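Long-range contacts in spectinomycin phosphotransferase (Legionella pneumophila, PDB 3I1A), which is an antibiotic resistance factor of kinase-like fold that phosphorylates spectinomycin, probably with a nucleotide as phosphate donor: residues A[117-122]-A[263-268]; A[23-28]-A[41-46]; A[142-147]-A[278-283]. All coordinates share one frame; numbering follows the deposited sequence.

Contact 1: A[117-122]-A[263-268]; sequences QWKQLG and FYEGYG
Lys119 and Glu265 form a salt bridge at the partly exposed margin of the two helices, Lys119 NZ lying 3.2 Å from Glu265 OE2; as a hydrogen bond it is weak. Lys119 CE also rests against the carboxylate, so the two extended chains, which cross at a slant, touch through carbon as well as charge. Next come CA-H...O contacts between the backbones. Gly266 CA approaches Lys119 O at 3.4 Å with a nearly straight angle at the hydrogen, 162°, and Gly122 CA approaches Phe263 O in the same manner at 3.5 Å. Tyr267 CA sits 3.3 Å from Gly122 O, which also lies at the edge of the tyrosine ring; Tyr267 OH itself bonds to His129. This is a glycine-mediated close packing of helices 115-129 and 257-267 in the alpha-helical part of the kinase-like fold. The axes of the segments 117-122 and 263-267 come within 6.4 Å and cross at -40°; both carry glycine here, and the backbone of Gly122 lies directly against those of Gly266 and Tyr267. On the buried side Gly122 CA stands over one face of the Phe263 ring in a CH-pi contact, 3.8 Å from its centroid. Phe263 CG is anti to its own N (chi1 176°), which swings the ring over the glycine. Leu121 CG touches CE1 of this ring, and the Trp118 indole meets Phe263 CB through CE3, crossing that side chain at about a right angle.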
loop_
_atom_site.group_PDB
_atom_site.type_symbol
_atom_site.label_atom_id
_atom_site.label_comp_id
_atom_site.label_asym_id
_atom_site.label_seq_id
_atom_site.Cartn_x
_atom_site.Cartn_y
_atom_site.Cartn_z
ATOM N N GLN A 117 2.693 -0.616 20.573
ATOM C CA GLN A 117 2.324 -0.956 19.198
ATOM C C GLN A 117 3.450 -0.656 18.203
ATOM O O GLN A 117 3.584 -1.343 17.200
ATOM C CB GLN A 117 1.022 -0.234 18.816
ATOM C CG GLN A 117 -0.149 -0.718 19.659
ATOM C CD GLN A 117 -1.393 0.170 19.590
ATOM O OE1 GLN A 117 -1.314 1.348 19.280
ATOM N NE2 GLN A 117 -2.539 -0.405 19.918
ATOM N N TRP A 118 4.256 0.363 18.465
ATOM C CA TRP A 118 5.359 0.668 17.562
ATOM C C TRP A 118 6.353 -0.489 17.645
ATOM O O TRP A 118 6.876 -0.923 16.632
ATOM C CB TRP A 118 6.065 1.957 17.945
ATOM C CG TRP A 118 5.426 3.157 17.337
ATOM C CD1 TRP A 118 4.696 4.114 17.979
ATOM C CD2 TRP A 118 5.477 3.545 15.957
ATOM N NE1 TRP A 118 4.295 5.085 17.080
ATOM C CE2 TRP A 118 4.757 4.758 15.835
ATOM C CE3 TRP A 118 6.065 2.994 14.815
ATOM C CZ2 TRP A 118 4.608 5.426 14.611
ATOM C CZ3 TRP A 118 5.919 3.662 13.591
ATOM C CH2 TRP A 118 5.196 4.864 13.504
ATOM N N LYS A 119 6.589 -0.980 18.857
ATOM C CA LYS A 119 7.498 -2.102 19.037
ATOM C C LYS A 119 6.974 -3.348 18.329
ATOM O O LYS A 119 7.741 -4.052 17.653
ATOM C CB LYS A 119 7.712 -2.390 20.528
ATOM C CG LYS A 119 8.538 -1.319 21.214
ATOM C CD LYS A 119 8.766 -1.597 22.712
ATOM C CE LYS A 119 9.506 -0.407 23.358
ATOM N NZ LYS A 119 9.574 -0.466 24.842
ATOM N N GLN A 120 5.670 -3.610 18.471
ATOM C CA GLN A 120 5.026 -4.766 17.845
ATOM C C GLN A 120 5.138 -4.642 16.316
ATOM O O GLN A 120 5.372 -5.637 15.621
ATOM C CB GLN A 120 3.553 -4.833 18.254
ATOM C CG GLN A 120 2.789 -5.964 17.584
ATOM C CD GLN A 120 1.320 -6.017 17.967
ATOM O OE1 GLN A 120 0.710 -4.997 18.355
ATOM N NE2 GLN A 120 0.723 -7.209 17.831
ATOM N N LEU A 121 4.987 -3.421 15.793
ATOM C CA LEU A 121 5.091 -3.233 14.345
ATOM C C LEU A 121 6.520 -3.567 13.899
ATOM O O LEU A 121 6.727 -4.197 12.848
ATOM C CB LEU A 121 4.719 -1.796 13.943
ATOM C CG LEU A 121 4.940 -1.419 12.467
ATOM C CD1 LEU A 121 4.015 -2.260 11.566
ATOM C CD2 LEU A 121 4.656 0.068 12.264
ATOM N N GLY A 122 7.504 -3.139 14.690
ATOM C CA GLY A 122 8.887 -3.450 14.361
ATOM C C GLY A 122 9.114 -4.960 14.398
ATOM O O GLY A 122 9.782 -5.525 13.523
ATOM N N PHE A 263 10.096 1.683 17.143
ATOM C CA PHE A 263 10.075 0.751 16.026
ATOM C C PHE A 263 11.330 -0.118 16.000
ATOM O O PHE A 263 11.226 -1.346 15.957
ATOM C CB PHE A 263 9.968 1.470 14.685
ATOM C CG PHE A 263 10.034 0.533 13.499
ATOM C CD1 PHE A 263 8.887 -0.116 13.039
ATOM C CD2 PHE A 263 11.267 0.238 12.894
ATOM C CE1 PHE A 263 8.953 -1.042 12.005
ATOM C CE2 PHE A 263 11.341 -0.696 11.853
ATOM C CZ PHE A 263 10.184 -1.332 11.409
ATOM N N TYR A 264 12.505 0.504 16.040
ATOM C CA TYR A 264 13.730 -0.283 15.982
ATOM C C TYR A 264 14.006 -1.116 17.200
ATOM O O TYR A 264 14.741 -2.112 17.131
ATOM C CB TYR A 264 14.910 0.602 15.612
ATOM C CG TYR A 264 14.900 0.885 14.132
ATOM C CD1 TYR A 264 14.392 2.079 13.621
ATOM C CD2 TYR A 264 15.348 -0.083 13.226
ATOM C CE1 TYR A 264 14.334 2.303 12.250
ATOM C CE2 TYR A 264 15.290 0.128 11.862
ATOM C CZ TYR A 264 14.790 1.314 11.378
ATOM O OH TYR A 264 14.773 1.511 10.027
ATOM N N GLU A 265 13.448 -0.728 18.339
ATOM C CA GLU A 265 13.622 -1.583 19.497
ATOM C C GLU A 265 12.925 -2.923 19.169
ATOM O O GLU A 265 13.357 -3.997 19.600
ATOM C CB GLU A 265 12.990 -0.961 20.748
ATOM C CG GLU A 265 13.288 -1.791 21.990
ATOM C CD GLU A 265 12.720 -1.186 23.254
ATOM O OE1 GLU A 265 12.749 0.066 23.364
ATOM O OE2 GLU A 265 12.261 -1.964 24.132
ATOM N N GLY A 266 11.842 -2.869 18.392
ATOM C CA GLY A 266 11.143 -4.086 18.028
ATOM C C GLY A 266 11.742 -4.789 16.820
ATOM O O GLY A 266 11.816 -6.008 16.773
ATOM N N TYR A 267 12.176 -4.009 15.839
ATOM C CA TYR A 267 12.741 -4.559 14.608
ATOM C C TYR A 267 14.125 -5.191 14.863
ATOM O O TYR A 267 14.485 -6.201 14.250
ATOM C CB TYR A 267 12.838 -3.429 13.584
ATOM C CG TYR A 267 13.126 -3.892 12.172
ATOM C CD1 TYR A 267 12.123 -4.455 11.382
ATOM C CD2 TYR A 267 14.407 -3.772 11.638
ATOM C CE1 TYR A 267 12.406 -4.906 10.070
ATOM C CE2 TYR A 267 14.696 -4.208 10.347
ATOM C CZ TYR A 267 13.696 -4.779 9.574
ATOM O OH TYR A 267 14.019 -5.272 8.323
ATOM N N GLY A 268 14.883 -4.579 15.762
ATOM C CA GLY A 268 16.192 -5.101 16.127
ATOM C C GLY A 268 17.366 -4.773 15.243
ATOM O O GLY A 268 18.405 -4.335 15.727
#

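Contact 2: A[23-28]-A[41-46]; sequences IHTAQF and QADSES
His24 turns its ring onto the opposite strand by placing CG between its backbone N and carbonyl carbon (chi1 55°), so that Asp43 O stands 3.3 Å above the ring plane, over its centre. The same carbonyl accepts from His24 N at 2.9 Å, so the oxygen that takes the backbone bond also lies against the ring face; of the two, just the bond to N is a hydrogen bond. Glu45 N lies at the ring's edge near its plane, and His24 CD2 meets Glu45 CG at 3.4 Å. In one of its two conformers Thr25 puts CG2 beside Asp43 OD2. OD2 is also gripped on its syn lone pair by Gln41 NE2 at 2.9 Å, in the plane of the amide, while OD1 bonds to Ser48. The backbones pair as an antiparallel hairpin: Thr25 with Asp43 and Gln27 with Gln41 are hydrogen-bonded pairs, and Ala26 with Ala42 is the non-hydrogen-bonded pair between them. On the face bearing the two alanines, Ile23 CG2 packs 3.7 Å from Ala42 CB. Strand 25-29 is one edge strand of the five-stranded antiparallel sheet of the nucleotide-binding lobe; strand 38-43 lies between it and strand 48-55, which carries the nucleotide-binding residues Phe50 and Lys52, and Leu15 of helix 10-19 packs on Ile23 and Ala42.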
loop_
_atom_site.group_PDB
_atom_site.type_symbol
_atom_site.label_atom_id
_atom_site.label_comp_id
_atom_site.label_asym_id
_atom_site.label_seq_id
_atom_site.Cartn_x
_atom_site.Cartn_y
_atom_site.Cartn_z
ATOM N N ILE A 23 -25.904 -17.461 6.532
ATOM C CA ILE A 23 -26.061 -16.030 6.365
ATOM C C ILE A 23 -27.543 -15.782 6.148
ATOM O O ILE A 23 -28.202 -16.510 5.397
ATOM C CB ILE A 23 -25.261 -15.521 5.132
ATOM C CG1 ILE A 23 -23.762 -15.718 5.373
ATOM C CG2 ILE A 23 -25.566 -14.048 4.865
ATOM C CD1 ILE A 23 -23.246 -14.995 6.582
ATOM N N HIS A 24 -28.069 -14.761 6.808
ATOM C CA HIS A 24 -29.488 -14.460 6.691
ATOM C C HIS A 24 -29.717 -13.233 5.829
ATOM O O HIS A 24 -30.834 -12.961 5.417
ATOM C CB HIS A 24 -30.096 -14.260 8.090
ATOM C CG HIS A 24 -29.396 -13.225 8.920
ATOM N ND1 HIS A 24 -29.392 -11.884 8.596
ATOM C CD2 HIS A 24 -28.670 -13.337 10.060
ATOM C CE1 HIS A 24 -28.693 -11.216 9.499
ATOM N NE2 HIS A 24 -28.244 -12.074 10.398
ATOM N N THR A 25 -28.650 -12.503 5.536
ATOM C CA THR A 25 -28.777 -11.315 4.710
ATOM C C THR A 25 -27.439 -10.953 4.070
ATOM O O THR A 25 -26.405 -10.923 4.737
ATOM C CB THR A 25 -29.304 -10.115 5.548
ATOM O OG1 THR A 25 -29.728 -9.063 4.671
ATOM C CG2 THR A 25 -28.228 -9.596 6.480
ATOM N N ALA A 26 -27.473 -10.689 2.768
ATOM C CA ALA A 26 -26.275 -10.330 2.016
ATOM C C ALA A 26 -26.581 -9.123 1.138
ATOM O O ALA A 26 -27.630 -9.050 0.509
ATOM C CB ALA A 26 -25.814 -11.499 1.158
ATOM N N GLN A 27 -25.652 -8.181 1.084
ATOM C CA GLN A 27 -25.870 -6.975 0.311
ATOM C C GLN A 27 -24.601 -6.511 -0.402
ATOM O O GLN A 27 -23.514 -6.516 0.178
ATOM C CB GLN A 27 -26.384 -5.885 1.259
ATOM C CG GLN A 27 -26.710 -4.566 0.612
ATOM C CD GLN A 27 -27.248 -3.566 1.617
ATOM O OE1 GLN A 27 -28.240 -3.829 2.304
ATOM N NE2 GLN A 27 -26.600 -2.408 1.706
ATOM N N PHE A 28 -24.743 -6.116 -1.664
ATOM C CA PHE A 28 -23.597 -5.639 -2.439
ATOM C C PHE A 28 -23.121 -4.319 -1.858
ATOM O O PHE A 28 -23.941 -3.475 -1.509
ATOM C CB PHE A 28 -23.991 -5.431 -3.902
ATOM C CG PHE A 28 -22.901 -4.826 -4.752
ATOM C CD1 PHE A 28 -21.648 -5.426 -4.840
ATOM C CD2 PHE A 28 -23.139 -3.661 -5.484
ATOM C CE1 PHE A 28 -20.642 -4.881 -5.647
ATOM C CE2 PHE A 28 -22.140 -3.107 -6.294
ATOM C CZ PHE A 28 -20.885 -3.726 -6.373
ATOM N N GLN A 41 -21.513 -7.476 1.948
ATOM C CA GLN A 41 -21.618 -7.622 3.398
ATOM C C GLN A 41 -22.617 -8.753 3.599
ATOM O O GLN A 41 -23.757 -8.675 3.124
ATOM C CB GLN A 41 -22.152 -6.357 4.084
ATOM C CG GLN A 41 -22.338 -6.557 5.605
ATOM C CD GLN A 41 -23.031 -5.384 6.287
ATOM O OE1 GLN A 41 -22.577 -4.246 6.195
ATOM N NE2 GLN A 41 -24.135 -5.664 6.983
ATOM N N ALA A 42 -22.186 -9.813 4.277
ATOM C CA ALA A 42 -23.052 -10.956 4.535
ATOM C C ALA A 42 -23.074 -11.185 6.045
ATOM O O ALA A 42 -22.032 -11.385 6.665
ATOM C CB ALA A 42 -22.522 -12.190 3.807
ATOM N N ASP A 43 -24.265 -11.167 6.626
ATOM C CA ASP A 43 -24.409 -11.323 8.074
ATOM C C ASP A 43 -25.004 -12.637 8.555
ATOM O O ASP A 43 -26.003 -13.116 8.008
ATOM C CB ASP A 43 -25.277 -10.185 8.618
ATOM C CG ASP A 43 -24.782 -8.826 8.195
ATOM O OD1 ASP A 43 -23.681 -8.436 8.626
ATOM O OD2 ASP A 43 -25.495 -8.155 7.424
ATOM N N SER A 44 -24.371 -13.211 9.581
ATOM C CA SER A 44 -24.847 -14.438 10.208
ATOM C C SER A 44 -25.531 -13.936 11.465
ATOM O O SER A 44 -25.166 -12.876 11.988
ATOM C CB SER A 44 -23.688 -15.352 10.617
ATOM O OG SER A 44 -23.036 -14.872 11.785
ATOM N N GLU A 45 -26.521 -14.673 11.954
ATOM C CA GLU A 45 -27.224 -14.259 13.168
ATOM C C GLU A 45 -26.222 -14.033 14.298
ATOM O O GLU A 45 -26.529 -13.376 15.291
ATOM C CB GLU A 45 -28.251 -15.327 13.574
ATOM C CG GLU A 45 -29.347 -15.528 12.534
ATOM C CD GLU A 45 -30.379 -16.566 12.927
ATOM O OE1 GLU A 45 -30.908 -16.488 14.057
ATOM O OE2 GLU A 45 -30.677 -17.457 12.099
ATOM N N SER A 46 -25.012 -14.554 14.116
ATOM C CA SER A 46 -23.950 -14.459 15.108
ATOM C C SER A 46 -22.900 -13.398 14.800
ATOM O O SER A 46 -22.358 -12.782 15.720
ATOM C CB SER A 46 -23.249 -15.818 15.234
ATOM O OG SER A 46 -24.178 -16.895 15.162
#

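Contact 3: A[142-147]-A[278-283]; sequences RKEIYS and SYYRHE
Glu144 and Tyr280 make the direct polar link, a hydrogen bond of 2.6 Å from Tyr280 OH to Glu144 OE1. The side chains come from opposite directions, and the hydroxyl approaches from above the carboxylate plane, 36° out of it, while OE1 itself lies at the edge of the phenol ring. The glutamate is bent at chi2 (58°), which turns its second oxygen back to its own segment: OE2 accepts Tyr146 N through its anti lone pair at 2.9 Å. The carboxylate thus spans the gap with one oxygen and fixes the following loop with the other.

Water extends this network. One molecule donates to Glu144 OE2 and also bonds Tyr279 OH at 2.7 Å, lying in the plane of the Tyr279 ring. Two more each donate to both Ser147 O and Glu283 OE2, making a double bridge across a gap of 4.2 Å between those oxygens. Arg151 joins the polar cluster, with a salt bridge to Glu283 OE1 and hydrogen bonds to Tyr279 OH and Tyr146 O; Ser192 also bonds Glu283 OE1.

The aromatic contact is an offset edge-to-face pair: Tyr146 points its edge toward the face of Tyr279, with centroids 5.2 Å apart and planes at 61°. Its closest atoms are Tyr146 CD1 and Tyr279 CE2, at 3.4 Å. Glu144 CG lies over one face of the Tyr146 ring, and Glu283 CB over one face of Tyr279.

Away from the nucleotide and magnesium sites, this is structural packing within the helical part of an aminoglycoside phosphotransferase of kinase-like fold: the loop leaving edge strand 142-143 of a small mixed sheet is joined to the long helix 274-297 by a hydrogen bond, bridging waters and a tyrosine pair.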
loop_
_atom_site.group_PDB
_atom_site.type_symbol
_atom_site.label_atom_id
_atom_site.label_comp_id
_atom_site.label_asym_id
_atom_site.label_seq_id
_atom_site.Cartn_x
_atom_site.Cartn_y
_atom_site.Cartn_z
ATOM N N ARG A 142 7.074 -9.548 -7.898
ATOM C CA ARG A 142 7.749 -8.557 -8.696
ATOM C C ARG A 142 9.053 -8.242 -7.957
ATOM O O ARG A 142 9.120 -8.308 -6.713
ATOM C CB ARG A 142 6.880 -7.311 -8.839
ATOM C CG ARG A 142 6.504 -6.647 -7.545
ATOM C CD ARG A 142 5.268 -5.812 -7.753
ATOM N NE ARG A 142 4.945 -5.064 -6.544
ATOM C CZ ARG A 142 5.434 -3.865 -6.268
ATOM N NH1 ARG A 142 6.266 -3.278 -7.121
ATOM N NH2 ARG A 142 5.078 -3.242 -5.153
ATOM N N LYS A 143 10.091 -7.944 -8.731
ATOM C CA LYS A 143 11.400 -7.635 -8.179
ATOM C C LYS A 143 11.727 -6.155 -8.331
ATOM O O LYS A 143 11.345 -5.524 -9.319
ATOM C CB LYS A 143 12.474 -8.458 -8.909
ATOM C CG LYS A 143 13.001 -9.708 -8.186
ATOM C CD LYS A 143 11.975 -10.800 -8.022
ATOM C CE LYS A 143 11.621 -11.456 -9.348
ATOM N NZ LYS A 143 10.699 -12.590 -9.103
ATOM N N GLU A 144 12.430 -5.594 -7.349
ATOM C CA GLU A 144 12.846 -4.200 -7.463
ATOM C C GLU A 144 13.860 -4.147 -8.608
ATOM O O GLU A 144 14.844 -4.900 -8.607
ATOM C CB GLU A 144 13.544 -3.729 -6.184
ATOM C CG GLU A 144 14.080 -2.300 -6.226
ATOM C CD GLU A 144 12.974 -1.303 -6.525
ATOM O OE1 GLU A 144 12.134 -1.117 -5.623
ATOM O OE2 GLU A 144 12.939 -0.745 -7.655
ATOM N N ILE A 145 13.610 -3.285 -9.589
ATOM C CA ILE A 145 14.564 -3.119 -10.700
ATOM C C ILE A 145 15.010 -1.665 -10.900
ATOM O O ILE A 145 15.663 -1.342 -11.902
ATOM C CB ILE A 145 14.015 -3.679 -12.039
ATOM C CG1 ILE A 145 12.739 -2.962 -12.456
ATOM C CG2 ILE A 145 13.765 -5.176 -11.895
ATOM C CD1 ILE A 145 12.247 -3.416 -13.840
ATOM N N TYR A 146 14.669 -0.804 -9.940
ATOM C CA TYR A 146 15.028 0.608 -9.966
ATOM C C TYR A 146 14.606 1.288 -11.257
ATOM O O TYR A 146 15.344 2.087 -11.832
ATOM C CB TYR A 146 16.534 0.741 -9.729
ATOM C CG TYR A 146 16.927 0.209 -8.363
ATOM C CD1 TYR A 146 16.684 0.957 -7.221
ATOM C CD2 TYR A 146 17.460 -1.073 -8.205
ATOM C CE1 TYR A 146 16.947 0.449 -5.953
ATOM C CE2 TYR A 146 17.736 -1.592 -6.920
ATOM C CZ TYR A 146 17.468 -0.811 -5.805
ATOM O OH TYR A 146 17.726 -1.278 -4.530
ATOM N N SER A 147 13.398 0.960 -11.699
ATOM C CA SER A 147 12.860 1.502 -12.932
ATOM C C SER A 147 12.873 3.022 -12.969
ATOM O O SER A 147 12.546 3.684 -11.990
ATOM C CB SER A 147 11.427 1.005 -13.134
ATOM O OG SER A 147 10.826 1.676 -14.223
ATOM N N SER A 278 17.256 6.545 1.455
ATOM C CA SER A 278 17.037 7.877 0.882
ATOM C C SER A 278 16.489 7.755 -0.547
ATOM O O SER A 278 15.641 8.545 -0.968
ATOM C CB SER A 278 18.332 8.686 0.877
ATOM O OG SER A 278 18.085 10.003 0.384
ATOM N N TYR A 279 16.970 6.763 -1.290
ATOM C CA TYR A 279 16.483 6.535 -2.649
ATOM C C TYR A 279 14.963 6.305 -2.644
ATOM O O TYR A 279 14.224 6.898 -3.438
ATOM C CB TYR A 279 17.135 5.299 -3.266
ATOM C CG TYR A 279 16.423 4.849 -4.528
ATOM C CD1 TYR A 279 16.545 5.575 -5.710
ATOM C CD2 TYR A 279 15.556 3.749 -4.513
ATOM C CE1 TYR A 279 15.821 5.218 -6.844
ATOM C CE2 TYR A 279 14.819 3.385 -5.644
ATOM C CZ TYR A 279 14.964 4.129 -6.806
ATOM O OH TYR A 279 14.259 3.764 -7.913
ATOM N N TYR A 280 14.492 5.415 -1.771
ATOM C CA TYR A 280 13.062 5.139 -1.740
ATOM C C TYR A 280 12.209 6.329 -1.338
ATOM O O TYR A 280 11.156 6.541 -1.921
ATOM C CB TYR A 280 12.754 3.951 -0.822
ATOM C CG TYR A 280 12.957 2.620 -1.506
ATOM C CD1 TYR A 280 12.228 2.291 -2.649
ATOM C CD2 TYR A 280 13.869 1.683 -1.010
ATOM C CE1 TYR A 280 12.396 1.068 -3.280
ATOM C CE2 TYR A 280 14.038 0.463 -1.624
ATOM C CZ TYR A 280 13.300 0.151 -2.760
ATOM O OH TYR A 280 13.410 -1.084 -3.371
ATOM N N ARG A 281 12.653 7.109 -0.357
ATOM C CA ARG A 281 11.868 8.271 0.074
ATOM C C ARG A 281 11.768 9.299 -1.041
ATOM O O ARG A 281 10.716 9.915 -1.207
ATOM C CB ARG A 281 12.473 8.915 1.309
ATOM C CG ARG A 281 12.354 8.030 2.520
ATOM C CD ARG A 281 12.907 8.722 3.748
ATOM N NE ARG A 281 12.563 7.957 4.941
ATOM C CZ ARG A 281 13.090 8.167 6.140
ATOM N NH1 ARG A 281 13.995 9.122 6.322
ATOM N NH2 ARG A 281 12.707 7.410 7.165
ATOM N N HIS A 282 12.839 9.493 -1.808
ATOM C CA HIS A 282 12.761 10.440 -2.921
ATOM C C HIS A 282 11.949 9.843 -4.065
ATOM O O HIS A 282 11.079 10.507 -4.626
ATOM C CB HIS A 282 14.174 10.822 -3.433
ATOM C CG HIS A 282 14.937 11.738 -2.514
ATOM N ND1 HIS A 282 15.506 11.312 -1.333
ATOM C CD2 HIS A 282 15.186 13.067 -2.591
ATOM C CE1 HIS A 282 16.074 12.337 -0.722
ATOM N NE2 HIS A 282 15.894 13.415 -1.463
ATOM N N GLU A 283 12.211 8.585 -4.407
ATOM C CA GLU A 283 11.512 7.935 -5.512
ATOM C C GLU A 283 10.012 7.765 -5.293
ATOM O O GLU A 283 9.226 7.880 -6.232
ATOM C CB GLU A 283 12.157 6.571 -5.800
ATOM C CG GLU A 283 11.443 5.713 -6.838
ATOM C CD GLU A 283 11.390 6.302 -8.246
ATOM O OE1 GLU A 283 12.206 7.188 -8.587
ATOM O OE2 GLU A 283 10.527 5.851 -9.024
HETATM O O HOH W 1 12.262 2.015 -7.634
HETATM O O HOH W 2 11.160 6.130 -11.662
HETATM O O HOH W 3 10.960 3.118 -9.723
#

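In the fold
From the N terminus, contact 2 closes first, a short hairpin loop at the edge of the nucleotide-binding lobe, complete before either other contact opens. Contact 1 then starts on helix 115-129 and contact 3 just beyond it, at strand 142-143. Contact 1 closes on helix 257-267 and contact 3 on the following helix 274-297, so their segments alternate and the two long loops cross. Together they tie two early elements of the helical part to two successive later helices. Their nearest atoms are about 7 Å apart without touching, whereas the centres of contacts 2 and 3 lie about 43 Å apart, on opposite sides of the chain's centre.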